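Local coordinates for protein riboflavin kinase, putative (Trypanosoma brucei, PDB 3BNW) that probably phosphorylates riboflavin with ATP to give FMN, the single step of FMN biosynthesis from riboflavin, at residues A[58-66]-A[146-157]. Sequence-based numbering, arbitrary orientation.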
loop_
_atom_site.group_PDB
_atom_site.type_symbol
_atom_site.label_atom_id
_atom_site.label_comp_id
_atom_site.label_asym_id
_atom_site.label_seq_id
_atom_site.Cartn_x
_atom_site.Cartn_y
_atom_site.Cartn_z
ATOM N N LEU A 58 -1.757 9.220 -7.004
ATOM C CA LEU A 58 -2.846 8.244 -6.883
ATOM C C LEU A 58 -2.976 7.647 -5.495
ATOM O O LEU A 58 -1.991 7.513 -4.767
ATOM C CB LEU A 58 -2.624 7.077 -7.848
ATOM C CG LEU A 58 -2.501 7.376 -9.331
ATOM C CD1 LEU A 58 -2.155 6.074 -10.070
ATOM C CD2 LEU A 58 -3.778 8.011 -9.879
ATOM N N VAL A 59 -4.210 7.276 -5.154
ATOM C CA VAL A 59 -4.492 6.367 -4.045
ATOM C C VAL A 59 -4.773 4.994 -4.653
ATOM O O VAL A 59 -5.653 4.858 -5.514
ATOM C CB VAL A 59 -5.725 6.789 -3.226
ATOM C CG1 VAL A 59 -5.980 5.780 -2.106
ATOM C CG2 VAL A 59 -5.549 8.195 -2.671
ATOM N N VAL A 60 -4.018 3.988 -4.216
ATOM C CA VAL A 60 -4.113 2.640 -4.781
ATOM C C VAL A 60 -4.507 1.644 -3.702
ATOM O O VAL A 60 -4.541 1.986 -2.530
ATOM C CB VAL A 60 -2.780 2.191 -5.441
ATOM C CG1 VAL A 60 -2.415 3.131 -6.582
ATOM C CG2 VAL A 60 -1.656 2.101 -4.414
ATOM N N TYR A 61 -4.797 0.413 -4.119
ATOM C CA TYR A 61 -5.246 -0.628 -3.213
ATOM C C TYR A 61 -4.688 -1.995 -3.593
ATOM O O TYR A 61 -4.214 -2.198 -4.711
ATOM C CB TYR A 61 -6.777 -0.667 -3.191
ATOM C CG TYR A 61 -7.422 -1.086 -4.496
ATOM C CD1 TYR A 61 -7.703 -2.426 -4.756
ATOM C CD2 TYR A 61 -7.757 -0.151 -5.464
ATOM C CE1 TYR A 61 -8.291 -2.822 -5.948
ATOM C CE2 TYR A 61 -8.352 -0.538 -6.657
ATOM C CZ TYR A 61 -8.615 -1.878 -6.894
ATOM O OH TYR A 61 -9.205 -2.278 -8.077
ATOM N N GLY A 62 -4.754 -2.934 -2.654
ATOM C CA GLY A 62 -4.310 -4.304 -2.905
ATOM C C GLY A 62 -4.125 -5.094 -1.628
ATOM O O GLY A 62 -4.744 -4.795 -0.613
ATOM N N TRP A 63 -3.256 -6.100 -1.683
ATOM C CA TRP A 63 -2.959 -6.954 -0.534
ATOM C C TRP A 63 -1.567 -6.661 -0.014
ATOM O O TRP A 63 -0.658 -6.408 -0.796
ATOM C CB TRP A 63 -3.026 -8.426 -0.929
ATOM C CG TRP A 63 -4.377 -8.878 -1.335
ATOM C CD1 TRP A 63 -4.819 -9.077 -2.602
ATOM C CD2 TRP A 63 -5.469 -9.199 -0.469
ATOM N NE1 TRP A 63 -6.121 -9.501 -2.583
ATOM C CE2 TRP A 63 -6.547 -9.582 -1.285
ATOM C CE3 TRP A 63 -5.639 -9.200 0.921
ATOM C CZ2 TRP A 63 -7.786 -9.964 -0.766
ATOM C CZ3 TRP A 63 -6.873 -9.579 1.440
ATOM C CH2 TRP A 63 -7.930 -9.958 0.594
ATOM N N GLY A 64 -1.398 -6.709 1.303
ATOM C CA GLY A 64 -0.090 -6.492 1.911
ATOM C C GLY A 64 0.165 -7.383 3.105
ATOM O O GLY A 64 -0.760 -7.961 3.670
ATOM N N THR A 65 1.432 -7.490 3.486
ATOM C CA THR A 65 1.819 -8.236 4.683
ATOM C C THR A 65 2.879 -7.454 5.455
ATOM O O THR A 65 3.563 -6.595 4.887
ATOM C CB THR A 65 2.373 -9.648 4.330
ATOM O OG1 THR A 65 3.604 -9.523 3.606
ATOM C CG2 THR A 65 1.367 -10.426 3.484
ATOM N N VAL A 66 3.001 -7.757 6.743
ATOM C CA VAL A 66 3.996 -7.132 7.609
ATOM C C VAL A 66 4.808 -8.232 8.291
ATOM O O VAL A 66 4.250 -9.212 8.781
ATOM C CB VAL A 66 3.331 -6.192 8.651
ATOM C CG1 VAL A 66 4.342 -5.702 9.676
ATOM C CG2 VAL A 66 2.695 -5.017 7.949
ATOM N N PHE A 146 -14.521 0.635 -0.844
ATOM C CA PHE A 146 -14.241 0.317 -2.239
ATOM C C PHE A 146 -13.166 -0.760 -2.318
ATOM O O PHE A 146 -13.364 -1.801 -2.941
ATOM C CB PHE A 146 -13.783 1.574 -2.981
ATOM C CG PHE A 146 -13.432 1.340 -4.422
ATOM C CD1 PHE A 146 -14.416 1.008 -5.347
ATOM C CD2 PHE A 146 -12.120 1.468 -4.864
ATOM C CE1 PHE A 146 -14.096 0.799 -6.685
ATOM C CE2 PHE A 146 -11.795 1.260 -6.202
ATOM C CZ PHE A 146 -12.786 0.926 -7.110
ATOM N N THR A 147 -12.039 -0.497 -1.664
ATOM C CA THR A 147 -10.931 -1.443 -1.572
ATOM C C THR A 147 -11.397 -2.812 -1.083
ATOM O O THR A 147 -10.930 -3.835 -1.569
ATOM C CB THR A 147 -9.830 -0.908 -0.624
ATOM O OG1 THR A 147 -9.270 0.296 -1.168
ATOM C CG2 THR A 147 -8.722 -1.945 -0.422
ATOM N N ARG A 148 -12.321 -2.818 -0.127
ATOM C CA ARG A 148 -12.903 -4.058 0.385
ATOM C C ARG A 148 -13.843 -4.731 -0.612
ATOM O O ARG A 148 -13.818 -5.950 -0.751
ATOM C CB ARG A 148 -13.628 -3.800 1.708
ATOM C CG ARG A 148 -12.659 -3.556 2.835
ATOM C CD ARG A 148 -13.303 -3.551 4.203
ATOM N NE ARG A 148 -12.288 -3.820 5.218
ATOM C CZ ARG A 148 -12.426 -3.604 6.521
ATOM N NH1 ARG A 148 -13.553 -3.102 7.021
ATOM N NH2 ARG A 148 -11.416 -3.892 7.336
ATOM N N ASP A 149 -14.670 -3.947 -1.300
ATOM C CA ASP A 149 -15.592 -4.491 -2.302
ATOM C C ASP A 149 -14.847 -5.075 -3.502
ATOM O O ASP A 149 -15.248 -6.108 -4.044
ATOM C CB ASP A 149 -16.592 -3.420 -2.767
ATOM C CG ASP A 149 -17.623 -3.065 -1.694
ATOM O OD1 ASP A 149 -17.687 -3.758 -0.652
ATOM O OD2 ASP A 149 -18.375 -2.089 -1.893
ATOM N N MET A 150 -13.761 -4.416 -3.901
ATOM C CA MET A 150 -12.949 -4.872 -5.032
ATOM C C MET A 150 -12.209 -6.167 -4.709
ATOM O O MET A 150 -12.151 -7.073 -5.535
ATOM C CB MET A 150 -11.935 -3.797 -5.442
ATOM C CG MET A 150 -12.544 -2.525 -6.034
ATOM S SD MET A 150 -13.600 -2.784 -7.470
ATOM C CE MET A 150 -12.489 -3.706 -8.521
ATOM N N LEU A 151 -11.653 -6.250 -3.504
ATOM C CA LEU A 151 -10.844 -7.405 -3.103
ATOM C C LEU A 151 -11.678 -8.656 -2.807
ATOM O O LEU A 151 -11.125 -9.753 -2.698
ATOM C CB LEU A 151 -9.954 -7.054 -1.901
ATOM C CG LEU A 151 -8.819 -6.052 -2.172
ATOM C CD1 LEU A 151 -8.173 -5.622 -0.867
ATOM C CD2 LEU A 151 -7.768 -6.616 -3.120
ATOM N N GLN A 152 -12.997 -8.498 -2.680
ATOM C CA GLN A 152 -13.894 -9.651 -2.553
ATOM C C GLN A 152 -14.095 -10.361 -3.896
ATOM O O GLN A 152 -14.539 -11.511 -3.932
ATOM C CB GLN A 152 -15.252 -9.236 -1.970
ATOM C CG GLN A 152 -15.206 -8.779 -0.510
ATOM C CD GLN A 152 -15.101 -9.928 0.481
ATOM O OE1 GLN A 152 -14.287 -10.835 0.313
ATOM N NE2 GLN A 152 -15.921 -9.884 1.533
ATOM N N LYS A 153 -13.761 -9.681 -4.991
ATOM C CA LYS A 153 -13.936 -10.241 -6.328
ATOM C C LYS A 153 -13.037 -11.471 -6.495
ATOM O O LYS A 153 -11.848 -11.412 -6.178
ATOM C CB LYS A 153 -13.649 -9.188 -7.405
ATOM C CG LYS A 153 -14.638 -8.013 -7.376
ATOM C CD LYS A 153 -14.166 -6.795 -8.167
ATOM C CE LYS A 153 -14.698 -6.779 -9.592
ATOM N NZ LYS A 153 -14.342 -5.509 -10.305
ATOM N N PRO A 154 -13.607 -12.594 -6.978
ATOM C CA PRO A 154 -12.879 -13.867 -7.062
ATOM C C PRO A 154 -11.496 -13.751 -7.706
ATOM O O PRO A 154 -10.544 -14.380 -7.242
ATOM C CB PRO A 154 -13.795 -14.736 -7.931
ATOM C CG PRO A 154 -15.153 -14.193 -7.717
ATOM C CD PRO A 154 -14.987 -12.720 -7.489
ATOM N N GLN A 155 -11.404 -12.949 -8.763
ATOM C CA GLN A 155 -10.152 -12.730 -9.480
ATOM C C GLN A 155 -9.096 -12.113 -8.559
ATOM O O GLN A 155 -7.983 -12.631 -8.451
ATOM C CB GLN A 155 -10.401 -11.818 -10.688
ATOM C CG GLN A 155 -9.305 -11.829 -11.749
ATOM C CD GLN A 155 -9.390 -10.626 -12.688
ATOM O OE1 GLN A 155 -9.479 -9.477 -12.239
ATOM N NE2 GLN A 155 -9.353 -10.887 -13.996
ATOM N N LEU A 156 -9.472 -11.024 -7.884
ATOM C CA LEU A 156 -8.551 -10.249 -7.033
ATOM C C LEU A 156 -8.286 -10.886 -5.668
ATOM O O LEU A 156 -7.203 -10.726 -5.118
ATOM C CB LEU A 156 -9.069 -8.814 -6.842
ATOM C CG LEU A 156 -8.665 -7.763 -7.885
ATOM C CD1 LEU A 156 -8.655 -8.313 -9.298
ATOM C CD2 LEU A 156 -9.590 -6.558 -7.793
ATOM N N GLN A 157 -9.274 -11.592 -5.126
ATOM C CA GLN A 157 -9.124 -12.313 -3.853
ATOM C C GLN A 157 -7.964 -13.330 -3.890
ATOM O O GLN A 157 -7.298 -13.560 -2.874
ATOM C CB GLN A 157 -10.440 -13.033 -3.512
ATOM C CG GLN A 157 -10.488 -13.748 -2.157
ATOM C CD GLN A 157 -11.112 -12.905 -1.059
ATOM O OE1 GLN A 157 -12.023 -13.355 -0.361
ATOM N NE2 GLN A 157 -10.628 -11.675 -0.901
#
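Tyr61 and Trp63 reach from strand 58-66 to Phe146, Met150, Leu151 and Leu156, and illustrate how the curled antiparallel beta-sheet of the riboflavin kinase fold is packed against a helix on its outside. Strand and helix 146-151 approach to 8.6 Å between axes and cross at -51°. The two aromatics straddle Leu151. On one side the Tyr61 ring receives the edge of Phe146 in an offset edge-to-face pair, centroids 5.7 Å apart. Chi1 of 66° puts Tyr61 CG between the backbone N and the carbonyl carbon, and Thr147 lies alongside the root of the Tyr61 side chain, pointing the opposite way, with Thr147 CG2 3.6 Å from Tyr61 CB. The bent chain of Met150 passes across the outer end of the Tyr61 ring, whose hydroxyl is hydrogen-bonded to Gln11 of the N-terminal segment. On the other side Leu151 CD2 sits over one face of the Trp63 indole, near its rim and 3.4 Å from NE1, while Leu151 CD1 approaches the Gly62 carbonyl. The indole edge faces residues 156-157, joining the short helical turn 154-157 to the sheet. There Trp63 NE1 donates to Leu156 O at 3.0 Å and 157°; the oxygen lies close to the indole plane, whereas NE1 approaches from above the carbonyl plane.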